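Local coordinates for NADH dehydrogenase (Methanothermobacter marburgensis, PDB 4R81), which binds flavin mononucleotide in a flavodoxin-like fold and probably oxidises NADH or NADPH with a quinone as electron acceptor, at residues V6-A11 with A86-L91; D41-N46 with P97-G102. One frame throughout, in Å; residues are numbered along the deposited sequence.

In the fold
Read from the N terminus, the chain first lays down strand 5-10 and then strand 36-41, at whose end the segment 41-46 begins. Interaction 1 (6-11 with 86-91) closes a long loop, nearly half of it helix, by setting strand 84-90 beside strand 5-10 in the parallel sheet. Interaction 2 (41-46 with 97-102) closes a second loop soon afterwards, bringing the start of helix 98-107 to the segment after strand 36-41. The segments alternate along the chain, so the two contacts cross. They also touch: F10 O lies 3.0 Å from L42 N, a probable hydrogen bond, and L100 packs on Y89, joining sheet, loop and helix.

Interaction 1: V6-A11 with A86-L91; sequences VYILFA and AFIYPL. With FMN (flavin mononucleotide), chain E.
The ring of F10 takes I88 at its edge: the CG2 methyl of I88 lies near the ring plane, 3.8 Å from F10 CD1. A chi1 of 177° sets CG of F10 anti to the backbone N and turns the CD1 edge of the ring to that methyl, the two side chains crossing at a slant. The F87 ring meets L9 obliquely, its CE2 3.8 Å from L9 CD2, the two side chains running side by side and pointing the same way. With an alanine here in place of F87, L9 CD2 and the helix side chains that pack on the ring would probably be left without their partner. On the sheet face of I8, F10 and I88, the small A86 fits between V6 and I8.

Four backbone bonds pair the parallel strands. L9 is held through both its backbone N, donating to A86 O at 2.8 Å, and its backbone O, accepting from I88 N at 2.9 Å. Beyond the last pair, A11 O is buried without a hydrogen-bonding partner, with P90 CD 3.2 Å away. The chain then reaches the cofactor, where L91 O accepts from FMN O2' at 2.9 Å and P90 CB approaches the phosphate.

This is the centre of a flavodoxin-like parallel sheet, with the flavin site at the C-terminal ends of its strands. V6 and I8 form backbone hydrogen bonds with strand 36-41, I88 and Y89 pack on strand 129-135, and F87 lies against helices 98-107 and 148-162.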
ATOM      1  N   VAL A   6      -8.296 -12.610  19.439  1.00 20.75           N
ATOM      2  CA  VAL A   6      -8.005 -11.840  18.236  1.00 18.41           C
ATOM      3  C   VAL A   6      -6.762 -10.989  18.416  1.00 19.34           C
ATOM      4  O   VAL A   6      -6.650 -10.271  19.408  1.00 20.78           O
ATOM      5  CB  VAL A   6      -9.158 -10.885  17.902  1.00 18.88           C
ATOM      6  CG1 VAL A   6      -8.978 -10.313  16.502  1.00 18.14           C
ATOM      7  CG2 VAL A   6     -10.481 -11.615  18.007  1.00 19.57           C
ATOM      8  N   TYR A   7      -5.836 -11.054  17.461  1.00 18.58           N
ATOM      9  CA  TYR A   7      -4.750 -10.080  17.425  1.00 18.72           C
ATOM     10  C   TYR A   7      -5.150  -8.996  16.431  1.00 18.28           C
ATOM     11  O   TYR A   7      -5.374  -9.265  15.242  1.00 18.01           O
ATOM     12  CB  TYR A   7      -3.385 -10.712  17.087  1.00 19.28           C
ATOM     13  CG  TYR A   7      -2.238  -9.710  17.068  1.00 19.65           C
ATOM     14  CD1 TYR A   7      -2.053  -8.809  18.117  1.00 20.10           C
ATOM     15  CD2 TYR A   7      -1.340  -9.666  16.002  1.00 20.03           C
ATOM     16  CE1 TYR A   7      -1.010  -7.883  18.102  1.00 21.36           C
ATOM     17  CE2 TYR A   7      -0.296  -8.751  15.974  1.00 20.59           C
ATOM     18  CZ  TYR A   7      -0.135  -7.859  17.028  1.00 19.73           C
ATOM     19  OH  TYR A   7       0.892  -6.936  17.027  1.00 19.98           O
ATOM     20  N   ILE A   8      -5.257  -7.774  16.948  1.00 19.01           N
ATOM     21  CA  ILE A   8      -5.795  -6.648  16.205  1.00 18.87           C
ATOM     22  C   ILE A   8      -4.684  -5.682  15.837  1.00 18.15           C
ATOM     23  O   ILE A   8      -4.064  -5.061  16.713  1.00 19.97           O
ATOM     24  CB  ILE A   8      -6.841  -5.880  17.036  1.00 18.66           C
ATOM     25  CG1 ILE A   8      -7.961  -6.817  17.520  1.00 19.12           C
ATOM     26  CG2 ILE A   8      -7.406  -4.729  16.223  1.00 18.18           C
ATOM     27  CD1 ILE A   8      -8.880  -6.171  18.546  1.00 19.82           C
ATOM     28  N   LEU A   9      -4.425  -5.565  14.539  1.00 15.95           N
ATOM     29  CA  LEU A   9      -3.452  -4.600  14.042  1.00 16.08           C
ATOM     30  C   LEU A   9      -4.173  -3.282  13.817  1.00 17.06           C
ATOM     31  O   LEU A   9      -5.134  -3.206  13.050  1.00 17.91           O
ATOM     32  CB  LEU A   9      -2.822  -5.075  12.726  1.00 16.35           C
ATOM     33  CG  LEU A   9      -1.804  -6.222  12.771  1.00 18.37           C
ATOM     34  CD1 LEU A   9      -0.719  -5.916  13.801  1.00 17.50           C
ATOM     35  CD2 LEU A   9      -2.469  -7.585  13.055  1.00 18.41           C
ATOM     36  N   PHE A  10      -3.703  -2.244  14.490  1.00 16.24           N
ATOM     37  CA  PHE A  10      -4.318  -0.931  14.405  1.00 16.57           C
ATOM     38  C   PHE A  10      -3.301   0.052  13.845  1.00 16.40           C
ATOM     39  O   PHE A  10      -2.193   0.188  14.372  1.00 17.65           O
ATOM     40  CB  PHE A  10      -4.795  -0.488  15.788  1.00 16.67           C
ATOM     41  CG  PHE A  10      -5.382   0.889  15.810  1.00 17.52           C
ATOM     42  CD1 PHE A  10      -6.681   1.109  15.387  1.00 17.64           C
ATOM     43  CD2 PHE A  10      -4.636   1.965  16.246  1.00 17.39           C
ATOM     44  CE1 PHE A  10      -7.228   2.387  15.407  1.00 17.83           C
ATOM     45  CE2 PHE A  10      -5.171   3.238  16.260  1.00 19.03           C
ATOM     46  CZ  PHE A  10      -6.466   3.451  15.845  1.00 18.10           C
ATOM     47  N   ALA A  11      -3.686   0.745  12.780  1.00 16.51           N
ATOM     48  CA  ALA A  11      -2.781   1.640  12.077  1.00 16.63           C
ATOM     49  C   ALA A  11      -3.337   3.054  11.925  1.00 16.67           C
ATOM     50  O   ALA A  11      -4.083   3.325  10.985  1.00 18.33           O
ATOM     51  CB  ALA A  11      -2.453   1.057  10.698  1.00 17.69           C
ATOM     52  N   ALA A  86      -7.447  -9.066  13.127  1.00 18.24           N
ATOM     53  CA  ALA A  86      -8.246  -7.955  12.646  1.00 17.29           C
ATOM     54  C   ALA A  86      -7.321  -6.836  12.214  1.00 18.42           C
ATOM     55  O   ALA A  86      -6.223  -6.686  12.752  1.00 19.51           O
ATOM     56  CB  ALA A  86      -9.226  -7.492  13.713  1.00 17.06           C
ATOM     57  N   PHE A  87      -7.759  -6.074  11.219  1.00 16.95           N
ATOM     58  CA  PHE A  87      -6.987  -4.960  10.691  1.00 16.63           C
ATOM     59  C   PHE A  87      -7.897  -3.747  10.655  1.00 18.06           C
ATOM     60  O   PHE A  87      -8.945  -3.764  10.007  1.00 18.50           O
ATOM     61  CB  PHE A  87      -6.450  -5.293   9.295  1.00 17.40           C
ATOM     62  CG  PHE A  87      -5.510  -6.461   9.286  1.00 17.11           C
ATOM     63  CD1 PHE A  87      -5.998  -7.766   9.245  1.00 17.58           C
ATOM     64  CD2 PHE A  87      -4.136  -6.263   9.359  1.00 17.56           C
ATOM     65  CE1 PHE A  87      -5.125  -8.856   9.254  1.00 18.07           C
ATOM     66  CE2 PHE A  87      -3.257  -7.347   9.367  1.00 18.47           C
ATOM     67  CZ  PHE A  87      -3.753  -8.644   9.319  1.00 18.37           C
ATOM     68  N   ILE A  88      -7.502  -2.705  11.377  1.00 16.19           N
ATOM     69  CA  ILE A  88      -8.313  -1.506  11.516  1.00 15.37           C
ATOM     70  C   ILE A  88      -7.474  -0.303  11.116  1.00 16.06           C
ATOM     71  O   ILE A  88      -6.432  -0.029  11.717  1.00 17.44           O
ATOM     72  CB  ILE A  88      -8.826  -1.348  12.966  1.00 16.19           C
ATOM     73  CG1 ILE A  88      -9.709  -2.552  13.333  1.00 16.23           C
ATOM     74  CG2 ILE A  88      -9.586  -0.020  13.129  1.00 17.26           C
ATOM     75  CD1 ILE A  88     -10.229  -2.527  14.763  1.00 16.58           C
ATOM     76  N   TYR A  89      -7.914   0.398  10.075  1.00 16.40           N
ATOM     77  CA  TYR A  89      -7.124   1.474   9.483  1.00 16.08           C
ATOM     78  C   TYR A  89      -7.993   2.366   8.607  1.00 16.62           C
ATOM     79  O   TYR A  89      -9.066   1.950   8.155  1.00 16.79           O
ATOM     80  CB  TYR A  89      -5.968   0.890   8.654  1.00 16.82           C
ATOM     81  CG  TYR A  89      -6.421  -0.003   7.513  1.00 16.79           C
ATOM     82  CD1 TYR A  89      -6.634  -1.359   7.718  1.00 17.58           C
ATOM     83  CD2 TYR A  89      -6.646   0.510   6.242  1.00 16.88           C
ATOM     84  CE1 TYR A  89      -7.057  -2.187   6.696  1.00 17.82           C
ATOM     85  CE2 TYR A  89      -7.076  -0.314   5.203  1.00 18.25           C
ATOM     86  CZ  TYR A  89      -7.276  -1.666   5.440  1.00 17.30           C
ATOM     87  OH  TYR A  89      -7.701  -2.498   4.429  1.00 17.99           O
ATOM     88  N   PRO A  90      -7.543   3.602   8.373  1.00 17.09           N
ATOM     89  CA  PRO A  90      -8.187   4.464   7.378  1.00 17.63           C
ATOM     90  C   PRO A  90      -7.678   4.185   5.966  1.00 16.90           C
ATOM     91  O   PRO A  90      -6.499   3.851   5.770  1.00 17.85           O
ATOM     92  CB  PRO A  90      -7.741   5.862   7.805  1.00 19.13           C
ATOM     93  CG  PRO A  90      -6.377   5.640   8.384  1.00 18.91           C
ATOM     94  CD  PRO A  90      -6.453   4.296   9.084  1.00 18.23           C
ATOM     95  N   LEU A  91      -8.559   4.344   4.988  1.00 16.49           N
ATOM     96  CA  LEU A  91      -8.203   4.185   3.586  1.00 16.61           C
ATOM     97  C   LEU A  91      -7.419   5.400   3.134  1.00 17.87           C
ATOM     98  O   LEU A  91      -7.953   6.505   3.133  1.00 17.55           O
ATOM     99  CB  LEU A  91      -9.467   4.062   2.741  1.00 16.94           C
ATOM    100  CG  LEU A  91      -9.202   3.612   1.307  1.00 18.37           C
ATOM    101  CD1 LEU A  91      -8.449   2.291   1.350  1.00 18.50           C
ATOM    102  CD2 LEU A  91     -10.492   3.489   0.505  1.00 19.23           C
TER
HETATM  103  N1  FMN E 300     -10.772   8.251   1.437  1.00 23.18           N
HETATM  104  C2  FMN E 300     -11.128   7.451   0.369  1.00 23.80           C
HETATM  105  O2  FMN E 300     -12.295   7.110   0.228  1.00 24.50           O
HETATM  106  N3  FMN E 300     -10.178   7.027  -0.539  1.00 23.01           N
HETATM  107  C4  FMN E 300      -8.860   7.399  -0.388  1.00 22.00           C
HETATM  108  O4  FMN E 300      -8.031   7.002  -1.201  1.00 22.70           O
HETATM  109  C4A FMN E 300      -8.485   8.209   0.683  1.00 21.73           C
HETATM  110  N5  FMN E 300      -7.175   8.611   0.849  1.00 22.11           N
HETATM  111  C5A FMN E 300      -6.822   9.398   1.926  1.00 22.03           C
HETATM  112  C6  FMN E 300      -5.492   9.784   2.098  1.00 20.99           C
HETATM  113  C7  FMN E 300      -5.124  10.587   3.174  1.00 21.68           C
HETATM  114  C7M FMN E 300      -3.691  10.986   3.370  1.00 22.91           C
HETATM  115  C8  FMN E 300      -6.090  11.006   4.089  1.00 21.07           C
HETATM  116  C8M FMN E 300      -5.709  11.878   5.254  1.00 23.34           C
HETATM  117  C9  FMN E 300      -7.417  10.625   3.906  1.00 21.71           C
HETATM  118  C9A FMN E 300      -7.791   9.819   2.831  1.00 22.07           C
HETATM  119  N10 FMN E 300      -9.108   9.433   2.649  1.00 21.72           N
HETATM  120  C10 FMN E 300      -9.454   8.629   1.590  1.00 21.95           C
HETATM  121  C1' FMN E 300     -10.168   9.838   3.623  1.00 21.09           C
HETATM  122  C2' FMN E 300      -9.962   8.922   4.838  1.00 21.08           C
HETATM  123  O2' FMN E 300     -10.251   7.569   4.547  1.00 18.94           O
HETATM  124  C3' FMN E 300     -10.730   9.438   6.044  1.00 22.76           C
HETATM  125  O3' FMN E 300     -10.059  10.611   6.475  1.00 23.75           O
HETATM  126  C4' FMN E 300     -10.736   8.410   7.168  1.00 23.28           C
HETATM  127  O4' FMN E 300     -11.498   7.270   6.832  1.00 25.12           O
HETATM  128  C5' FMN E 300     -11.280   8.994   8.462  1.00 22.80           C
HETATM  129  O5' FMN E 300     -10.963   8.073   9.479  1.00 23.75           O
HETATM  130  P   FMN E 300      -9.906   8.507  10.605  1.00 23.53           P
HETATM  131  O1P FMN E 300     -10.536   9.631  11.408  1.00 24.43           O
HETATM  132  O2P FMN E 300      -9.616   7.333  11.506  1.00 26.06           O
HETATM  133  O3P FMN E 300      -8.658   9.017   9.925  1.00 24.64           O

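Interaction 2: D41-N46 with P97-G102; sequences DLYRMN and PAKLKG
Apolar contact between the loop and the helix is carried by L42, Y43, K99 and L100. L42 CB meets the aliphatic stem of K99 at its CG, 3.5 Å away, while L42 CD1 and L100 CD1 touch at 4.0 Å where the two leucines pass at a slant. The K99 chain, bent at chi2 (77°) and chi3 (82°), folds back over one face of the Y43 ring. Its CE stands above the ring centre, 4.0 Å from the Y43 centroid, in a CH-pi contact.

The charge adds a longer cation-pi interaction, K99 NZ lying 5.0 Å from the centroid of Y43 and 15° off the ring normal.

Direct hydrogen bonds across the contact are absent, and two waters bridge it. One joins Y43 OH to K99 N, accepting from that amide in the first turn of helix 98-107. The other donates to Y43 O at 2.7 Å and accepts from K99 NZ at 3.1 Å.

An Asx motif, D41 OD1 receiving R44 N from above the carboxylate plane, shapes the loop ahead of the type I turn 43-46.

K99 NZ also donates to F47 O and forms a salt bridge with E50 of the second subunit. The stem of the lysine thus packs on L42 and Y43, while its ammonium faces the Y43 ring as well as the carbonyl, the water and the carboxylate; one side chain joins loop, helix and dimer interface, and these partners probably stabilise its positive charge.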
ATOM      1  N   ASP A  41      -0.867  -1.576  18.288  1.00 20.20           N
ATOM      2  CA  ASP A  41      -1.002  -0.189  17.833  1.00 19.27           C
ATOM      3  C   ASP A  41       0.340   0.171  17.208  1.00 17.50           C
ATOM      4  O   ASP A  41       1.278   0.581  17.906  1.00 20.13           O
ATOM      5  CB  ASP A  41      -1.332   0.720  19.031  1.00 20.12           C
ATOM      6  CG  ASP A  41      -1.635   2.168  18.633  1.00 21.34           C
ATOM      7  OD1 ASP A  41      -1.066   2.667  17.643  1.00 20.96           O
ATOM      8  OD2 ASP A  41      -2.437   2.825  19.338  1.00 23.88           O
ATOM      9  N   LEU A  42       0.436  -0.010  15.894  1.00 16.04           N
ATOM     10  CA  LEU A  42       1.719   0.053  15.210  1.00 16.61           C
ATOM     11  C   LEU A  42       2.442   1.384  15.377  1.00 19.02           C
ATOM     12  O   LEU A  42       3.663   1.411  15.493  1.00 20.54           O
ATOM     13  CB  LEU A  42       1.556  -0.281  13.721  1.00 16.36           C
ATOM     14  CG  LEU A  42       1.056  -1.696  13.405  1.00 17.26           C
ATOM     15  CD1 LEU A  42       0.951  -1.906  11.905  1.00 17.95           C
ATOM     16  CD2 LEU A  42       1.980  -2.745  14.020  1.00 18.65           C
ATOM     17  N   TYR A  43       1.697   2.487  15.398  1.00 18.56           N
ATOM     18  CA  TYR A  43       2.320   3.794  15.614  1.00 20.93           C
ATOM     19  C   TYR A  43       2.862   3.931  17.034  1.00 23.66           C
ATOM     20  O   TYR A  43       3.991   4.397  17.226  1.00 23.49           O
ATOM     21  CB  TYR A  43       1.348   4.932  15.305  1.00 21.47           C
ATOM     22  CG  TYR A  43       1.382   5.429  13.875  1.00 20.75           C
ATOM     23  CD1 TYR A  43       2.192   6.503  13.508  1.00 20.31           C
ATOM     24  CD2 TYR A  43       0.591   4.842  12.897  1.00 21.62           C
ATOM     25  CE1 TYR A  43       2.218   6.969  12.205  1.00 20.83           C
ATOM     26  CE2 TYR A  43       0.609   5.302  11.590  1.00 19.68           C
ATOM     27  CZ  TYR A  43       1.417   6.375  11.257  1.00 20.57           C
ATOM     28  OH  TYR A  43       1.439   6.847   9.967  1.00 22.87           O
ATOM     29  N   ARG A  44       2.070   3.513  18.020  1.00 24.92           N
ATOM     30  CA  ARG A  44       2.499   3.525  19.421  0.52 26.32           C
ATOM     31  C   ARG A  44       3.726   2.663  19.634  1.00 26.79           C
ATOM     32  O   ARG A  44       4.569   2.961  20.467  1.00 26.95           O
ATOM     33  CB  ARG A  44       1.399   3.001  20.347  0.52 28.52           C
ATOM     34  CG  ARG A  44       0.385   4.029  20.781  0.52 30.46           C
ATOM     35  CD  ARG A  44      -0.200   3.669  22.144  0.52 31.22           C
ATOM     36  NE  ARG A  44       0.522   4.326  23.231  0.52 32.02           N
ATOM     37  CZ  ARG A  44       1.294   3.710  24.123  0.52 29.31           C
ATOM     38  NH1 ARG A  44       1.455   2.389  24.090  0.52 27.51           N
ATOM     39  NH2 ARG A  44       1.905   4.423  25.059  0.52 30.00           N
ATOM     40  N   MET A  45       3.799   1.573  18.886  1.00 26.10           N
ATOM     41  CA  MET A  45       4.890   0.617  19.010  1.00 25.33           C
ATOM     42  C   MET A  45       6.177   1.109  18.377  1.00 26.75           C
ATOM     43  O   MET A  45       7.210   0.456  18.510  1.00 28.36           O
ATOM     44  CB  MET A  45       4.504  -0.703  18.338  1.00 24.00           C
ATOM     45  CG  MET A  45       3.384  -1.452  19.050  1.00 22.48           C
ATOM     46  SD  MET A  45       2.690  -2.779  18.042  1.00 23.55           S
ATOM     47  CE  MET A  45       4.185  -3.631  17.556  1.00 25.10           C
ATOM     48  N   ASN A  46       6.116   2.246  17.687  1.00 27.40           N
ATOM     49  CA  ASN A  46       7.236   2.708  16.863  1.00 28.44           C
ATOM     50  C   ASN A  46       7.681   1.625  15.874  1.00 27.03           C
ATOM     51  O   ASN A  46       8.870   1.446  15.609  1.00 26.41           O
ATOM     52  CB  ASN A  46       8.409   3.171  17.738  1.00 32.46           C
ATOM     53  CG  ASN A  46       8.025   4.300  18.674  1.00 36.40           C
ATOM     54  OD1 ASN A  46       7.954   4.121  19.894  1.00 38.72           O
ATOM     55  ND2 ASN A  46       7.774   5.474  18.106  1.00 38.36           N
ATOM     56  N   PRO A  97      -2.492   2.488   5.295  1.00 16.75           N
ATOM     57  CA  PRO A  97      -1.386   3.403   5.582  1.00 16.33           C
ATOM     58  C   PRO A  97      -0.064   2.688   5.393  1.00 15.51           C
ATOM     59  O   PRO A  97       0.009   1.470   5.587  1.00 18.22           O
ATOM     60  CB  PRO A  97      -1.590   3.717   7.065  1.00 16.39           C
ATOM     61  CG  PRO A  97      -3.069   3.685   7.222  1.00 17.22           C
ATOM     62  CD  PRO A  97      -3.498   2.510   6.375  1.00 16.47           C
ATOM     63  N   ALA A  98       0.963   3.434   5.003  1.00 15.25           N
ATOM     64  CA  ALA A  98       2.293   2.873   4.814  1.00 15.61           C
ATOM     65  C   ALA A  98       2.746   2.045   6.009  1.00 16.38           C
ATOM     66  O   ALA A  98       3.422   1.025   5.832  1.00 15.85           O
ATOM     67  CB  ALA A  98       3.296   3.977   4.532  1.00 16.35           C
ATOM     68  N   LYS A  99       2.382   2.487   7.217  1.00 16.28           N
ATOM     69  CA  LYS A  99       2.760   1.775   8.440  1.00 16.10           C
ATOM     70  C   LYS A  99       2.259   0.327   8.430  1.00 16.92           C
ATOM     71  O   LYS A  99       2.996  -0.594   8.796  1.00 16.60           O
ATOM     72  CB  LYS A  99       2.242   2.499   9.687  1.00 19.27           C
ATOM     73  CG  LYS A  99       2.480   1.727  10.972  1.00 21.09           C
ATOM     74  CD  LYS A  99       3.930   1.820  11.432  1.00 22.74           C
ATOM     75  CE  LYS A  99       4.191   3.116  12.200  1.00 22.93           C
ATOM     76  NZ  LYS A  99       5.649   3.372  12.412  1.00 24.27           N
ATOM     77  N   LEU A 100       1.018   0.120   7.985  1.00 15.13           N
ATOM     78  CA  LEU A 100       0.465  -1.226   7.931  1.00 14.73           C
ATOM     79  C   LEU A 100       0.998  -1.991   6.724  1.00 14.97           C
ATOM     80  O   LEU A 100       1.222  -3.201   6.805  1.00 15.42           O
ATOM     81  CB  LEU A 100      -1.072  -1.194   7.921  1.00 15.57           C
ATOM     82  CG  LEU A 100      -1.810  -2.534   7.880  1.00 16.11           C
ATOM     83  CD1 LEU A 100      -1.383  -3.425   9.044  1.00 17.94           C
ATOM     84  CD2 LEU A 100      -3.312  -2.291   7.889  1.00 17.21           C
ATOM     85  N   LYS A 101       1.191  -1.296   5.603  1.00 14.91           N
ATOM     86  CA  LYS A 101       1.758  -1.941   4.420  1.00 15.23           C
ATOM     87  C   LYS A 101       3.111  -2.530   4.777  1.00 16.29           C
ATOM     88  O   LYS A 101       3.437  -3.649   4.368  1.00 15.85           O
ATOM     89  CB  LYS A 101       1.912  -0.955   3.255  1.00 15.92           C
ATOM     90  CG  LYS A 101       2.572  -1.544   2.000  1.00 16.66           C
ATOM     91  CD  LYS A 101       1.890  -2.847   1.564  1.00 15.01           C
ATOM     92  CE  LYS A 101       2.243  -3.251   0.148  1.00 16.35           C
ATOM     93  NZ  LYS A 101       3.705  -3.469  -0.026  1.00 15.04           N
ATOM     94  N   GLY A 102       3.881  -1.783   5.566  1.00 16.37           N
ATOM     95  CA  GLY A 102       5.208  -2.219   5.955  1.00 15.94           C
ATOM     96  C   GLY A 102       5.163  -3.399   6.899  1.00 16.54           C
ATOM     97  O   GLY A 102       6.082  -4.219   6.912  1.00 15.98           O
TER
HETATM   98  O   HOH W   1       1.666   5.274   7.806  1.00 19.81           O
HETATM   99  O   HOH W   2       5.641   4.925  15.144  1.00 31.37           O